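Local coordinates for protein MFP2B (Ascaris suum, PDB 2BJR) that binds zinc and probably enhances the polymerization of major sperm protein in the amoeboid motility of nematode sperm, at residues Ile56-Thr68 with Ala141-Ser153. Sequence-based numbering, arbitrary orientation.
Sequences IECSFPYNKSELT and ARFSHDGKVDEVS
Glu-66 reaches across from one beta hairpin to grip the turn of another, a compact example of how a single carboxylate can tie two sheets together. With CG anti to the backbone N (chi1 175°) and the chain extended beyond it, the acid passes Ser-144 CB and arrives at the His-145 to Lys-148 type I' turn. There Gly-147 N donates to Glu-66 OE1 (2.8 Å), coming from above the carboxylate plane. The other oxygen ends a hydroxyl relay: Ser-144 OG donates to Ser-59 OG (2.6 Å), which donates in turn to the anti lone pair of Glu-66 OE2 (2.6 Å). Both carboxylate oxygens are thus engaged, which should fix its rotation; Arg-48 NH2 hydrogen-bonds Ser-144 O and makes a long, weak ion pair with Glu-66 OE2. Beside this polar cluster Pro-61 forms the apolar half, its CB lying 3.8 Å from Val-149 CG1 and its CG 3.9 Å from Arg-142 CB. Val-149 CG2 sits 3.3 Å from Ser-65 O. Water joins Glu-66 N to Gly-147 O. No direct backbone hydrogen bond links the segments. Two type I' beta hairpins, at the edges of a six-stranded and a four-stranded antiparallel sheet, thus meet through side chains within the N-terminal Cytosolic motility protein family region.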
# COMPACT_ATOMS: atom_id res chain seq x y z
N ILE A 56 -11.65 7.07 -0.08
CA ILE A 56 -11.89 6.13 -1.16
C ILE A 56 -12.26 6.85 -2.46
O ILE A 56 -13.21 7.66 -2.49
CB ILE A 56 -13.05 5.14 -0.77
CG1 ILE A 56 -12.67 4.26 0.41
CG2 ILE A 56 -13.48 4.27 -1.96
CD1 ILE A 56 -13.88 3.43 0.96
N GLU A 57 -11.52 6.53 -3.52
CA GLU A 57 -11.97 6.71 -4.89
C GLU A 57 -11.98 5.32 -5.48
O GLU A 57 -11.37 4.38 -4.93
CB GLU A 57 -11.03 7.64 -5.64
CG GLU A 57 -11.18 9.11 -5.22
CD GLU A 57 -10.46 10.12 -6.11
OE1 GLU A 57 -10.01 9.78 -7.21
OE2 GLU A 57 -10.34 11.28 -5.71
N CYS A 58 -12.71 5.11 -6.57
CA CYS A 58 -12.83 3.80 -7.14
C CYS A 58 -13.23 3.83 -8.61
O CYS A 58 -13.64 4.88 -9.14
CB CYS A 58 -13.79 2.94 -6.32
SG CYS A 58 -15.42 3.75 -6.13
N SER A 59 -13.07 2.70 -9.26
CA SER A 59 -13.30 2.52 -10.69
C SER A 59 -13.82 1.14 -11.00
O SER A 59 -13.24 0.13 -10.56
CB SER A 59 -12.01 2.75 -11.48
OG SER A 59 -12.19 2.56 -12.87
N PHE A 60 -14.92 1.06 -11.77
CA PHE A 60 -15.52 -0.21 -12.16
C PHE A 60 -15.88 -0.11 -13.66
O PHE A 60 -16.24 0.97 -14.11
CB PHE A 60 -16.81 -0.50 -11.37
CG PHE A 60 -16.60 -0.71 -9.90
CD1 PHE A 60 -16.48 0.35 -9.08
CD2 PHE A 60 -16.38 -2.00 -9.39
CE1 PHE A 60 -16.24 0.19 -7.74
CE2 PHE A 60 -16.16 -2.18 -8.05
CZ PHE A 60 -16.07 -1.10 -7.24
N PRO A 61 -15.71 -1.19 -14.40
CA PRO A 61 -16.15 -1.27 -15.79
C PRO A 61 -17.61 -1.72 -15.92
O PRO A 61 -18.01 -2.77 -15.43
CB PRO A 61 -15.23 -2.32 -16.38
CG PRO A 61 -14.75 -3.15 -15.24
CD PRO A 61 -15.01 -2.41 -13.99
N TYR A 62 -18.40 -0.90 -16.57
CA TYR A 62 -19.82 -1.21 -16.79
C TYR A 62 -20.34 -0.45 -18.00
O TYR A 62 -20.05 0.73 -18.14
CB TYR A 62 -20.61 -0.79 -15.58
CG TYR A 62 -22.09 -1.01 -15.71
CD1 TYR A 62 -22.62 -2.30 -15.74
CD2 TYR A 62 -22.96 0.07 -15.84
CE1 TYR A 62 -24.03 -2.51 -15.87
CE2 TYR A 62 -24.33 -0.11 -15.98
CZ TYR A 62 -24.86 -1.40 -16.00
OH TYR A 62 -26.22 -1.54 -16.11
N ASN A 63 -21.21 -1.07 -18.80
CA ASN A 63 -21.84 -0.38 -19.94
C ASN A 63 -20.69 0.20 -20.78
O ASN A 63 -20.79 1.36 -21.25
CB ASN A 63 -22.82 0.70 -19.41
CG ASN A 63 -23.75 1.33 -20.49
OD1 ASN A 63 -23.89 0.84 -21.62
ND2 ASN A 63 -24.39 2.44 -20.10
N LYS A 64 -19.60 -0.59 -20.93
CA LYS A 64 -18.40 -0.17 -21.65
C LYS A 64 -17.83 1.21 -21.21
O LYS A 64 -17.14 1.89 -21.97
CB LYS A 64 -18.69 -0.14 -23.16
CG LYS A 64 -17.49 -0.28 -24.01
CD LYS A 64 -17.81 -0.62 -25.49
CE LYS A 64 -16.62 -1.40 -26.11
NZ LYS A 64 -16.60 -2.89 -25.74
N SER A 65 -18.08 1.61 -19.99
CA SER A 65 -17.64 2.89 -19.51
C SER A 65 -16.91 2.68 -18.21
O SER A 65 -17.08 1.65 -17.57
CB SER A 65 -18.84 3.81 -19.27
OG SER A 65 -19.48 4.03 -20.54
N GLU A 66 -16.10 3.65 -17.84
CA GLU A 66 -15.51 3.63 -16.51
C GLU A 66 -16.40 4.39 -15.55
O GLU A 66 -16.66 5.58 -15.74
CB GLU A 66 -14.12 4.25 -16.55
CG GLU A 66 -13.54 4.35 -15.14
CD GLU A 66 -12.16 4.99 -15.10
OE1 GLU A 66 -11.94 6.02 -15.83
OE2 GLU A 66 -11.32 4.49 -14.33
N LEU A 67 -16.91 3.72 -14.52
CA LEU A 67 -17.74 4.39 -13.52
C LEU A 67 -16.89 4.65 -12.28
O LEU A 67 -16.29 3.72 -11.72
CB LEU A 67 -18.88 3.50 -13.08
CG LEU A 67 -19.93 2.94 -14.07
CD1 LEU A 67 -21.29 2.78 -13.35
CD2 LEU A 67 -20.09 3.75 -15.30
N THR A 68 -16.86 5.90 -11.86
CA THR A 68 -16.05 6.34 -10.74
C THR A 68 -16.83 7.20 -9.80
O THR A 68 -16.51 7.26 -8.63
CB THR A 68 -14.83 7.13 -11.19
OG1 THR A 68 -15.23 8.22 -12.05
CG2 THR A 68 -13.93 6.29 -12.04
N ALA A 141 -12.07 -10.86 -19.18
CA ALA A 141 -11.62 -9.92 -18.15
C ALA A 141 -11.79 -8.46 -18.60
O ALA A 141 -11.49 -8.10 -19.72
CB ALA A 141 -10.17 -10.18 -17.78
N ARG A 142 -12.25 -7.62 -17.71
CA ARG A 142 -12.48 -6.24 -18.00
C ARG A 142 -11.77 -5.36 -16.98
O ARG A 142 -11.82 -5.63 -15.78
CB ARG A 142 -13.95 -5.93 -17.88
CG ARG A 142 -14.73 -6.45 -19.04
CD ARG A 142 -16.20 -6.19 -18.81
NE ARG A 142 -16.94 -6.49 -20.04
CZ ARG A 142 -17.39 -7.68 -20.36
NH1 ARG A 142 -17.19 -8.71 -19.57
NH2 ARG A 142 -18.05 -7.85 -21.51
N PHE A 143 -11.20 -4.28 -17.49
CA PHE A 143 -10.42 -3.33 -16.70
C PHE A 143 -10.83 -1.93 -17.05
O PHE A 143 -10.88 -1.57 -18.24
CB PHE A 143 -8.92 -3.52 -16.98
CG PHE A 143 -8.44 -4.93 -16.78
CD1 PHE A 143 -8.52 -5.86 -17.80
CD2 PHE A 143 -7.94 -5.33 -15.55
CE1 PHE A 143 -8.09 -7.15 -17.60
CE2 PHE A 143 -7.54 -6.62 -15.35
CZ PHE A 143 -7.60 -7.52 -16.35
N SER A 144 -11.13 -1.11 -16.05
CA SER A 144 -11.58 0.25 -16.31
C SER A 144 -10.43 1.24 -16.07
O SER A 144 -9.74 1.14 -15.06
CB SER A 144 -12.81 0.60 -15.47
OG SER A 144 -12.63 0.36 -14.09
N HIS A 145 -10.24 2.19 -16.97
CA HIS A 145 -9.19 3.20 -16.79
C HIS A 145 -9.35 4.29 -17.84
O HIS A 145 -9.82 3.99 -18.95
CB HIS A 145 -7.85 2.55 -17.03
CG HIS A 145 -7.67 2.04 -18.42
ND1 HIS A 145 -6.88 2.70 -19.34
CD2 HIS A 145 -8.19 0.96 -19.07
CE1 HIS A 145 -6.92 2.05 -20.49
NE2 HIS A 145 -7.71 0.99 -20.36
N ASP A 146 -8.94 5.50 -17.51
CA ASP A 146 -8.88 6.58 -18.51
C ASP A 146 -10.22 6.74 -19.25
O ASP A 146 -10.24 7.09 -20.45
CB ASP A 146 -7.77 6.29 -19.53
CG ASP A 146 -6.37 6.08 -18.86
OD1 ASP A 146 -5.95 7.02 -18.13
OD2 ASP A 146 -5.67 5.02 -18.95
N GLY A 147 -11.33 6.50 -18.56
CA GLY A 147 -12.65 6.63 -19.17
C GLY A 147 -13.01 5.52 -20.14
O GLY A 147 -14.04 5.63 -20.84
N LYS A 148 -12.23 4.44 -20.17
CA LYS A 148 -12.45 3.36 -21.11
C LYS A 148 -12.42 2.02 -20.40
O LYS A 148 -12.01 1.94 -19.24
CB LYS A 148 -11.38 3.37 -22.19
CG LYS A 148 -11.35 4.64 -23.04
CD LYS A 148 -10.32 4.54 -24.17
CE LYS A 148 -9.00 5.22 -23.82
NZ LYS A 148 -9.05 6.64 -23.26
N VAL A 149 -12.84 0.98 -21.10
CA VAL A 149 -12.80 -0.38 -20.59
C VAL A 149 -11.97 -1.30 -21.50
O VAL A 149 -12.20 -1.33 -22.71
CB VAL A 149 -14.21 -0.95 -20.43
CG1 VAL A 149 -14.13 -2.42 -19.99
CG2 VAL A 149 -14.99 -0.09 -19.43
N ASP A 150 -10.98 -2.00 -20.97
CA ASP A 150 -10.30 -3.06 -21.73
C ASP A 150 -11.06 -4.34 -21.58
O ASP A 150 -11.65 -4.59 -20.53
CB ASP A 150 -8.90 -3.36 -21.21
CG ASP A 150 -8.05 -2.17 -21.10
OD1 ASP A 150 -8.10 -1.23 -21.96
OD2 ASP A 150 -7.26 -2.12 -20.11
N GLU A 151 -11.06 -5.16 -22.63
CA GLU A 151 -11.52 -6.52 -22.54
C GLU A 151 -10.45 -7.44 -23.07
O GLU A 151 -9.98 -7.25 -24.18
CB GLU A 151 -12.78 -6.76 -23.38
CG GLU A 151 -13.94 -5.83 -23.11
CD GLU A 151 -15.27 -6.43 -23.59
OE1 GLU A 151 -15.30 -7.23 -24.56
OE2 GLU A 151 -16.28 -6.13 -22.93
N VAL A 152 -10.11 -8.44 -22.28
CA VAL A 152 -9.05 -9.36 -22.61
C VAL A 152 -9.54 -10.77 -22.31
O VAL A 152 -10.22 -11.00 -21.32
CB VAL A 152 -7.76 -9.03 -21.83
CG1 VAL A 152 -6.64 -9.95 -22.24
CG2 VAL A 152 -7.36 -7.60 -22.13
N SER A 153 -9.24 -11.70 -23.20
CA SER A 153 -9.57 -13.09 -22.96
C SER A 153 -8.53 -14.02 -23.54
O SER A 153 -7.56 -13.58 -24.19
CB SER A 153 -10.95 -13.40 -23.54
OG SER A 153 -10.88 -13.30 -24.95
O HOH W 1 -14.21 1.58 -23.56
O HOH W 2 -16.06 5.99 -19.38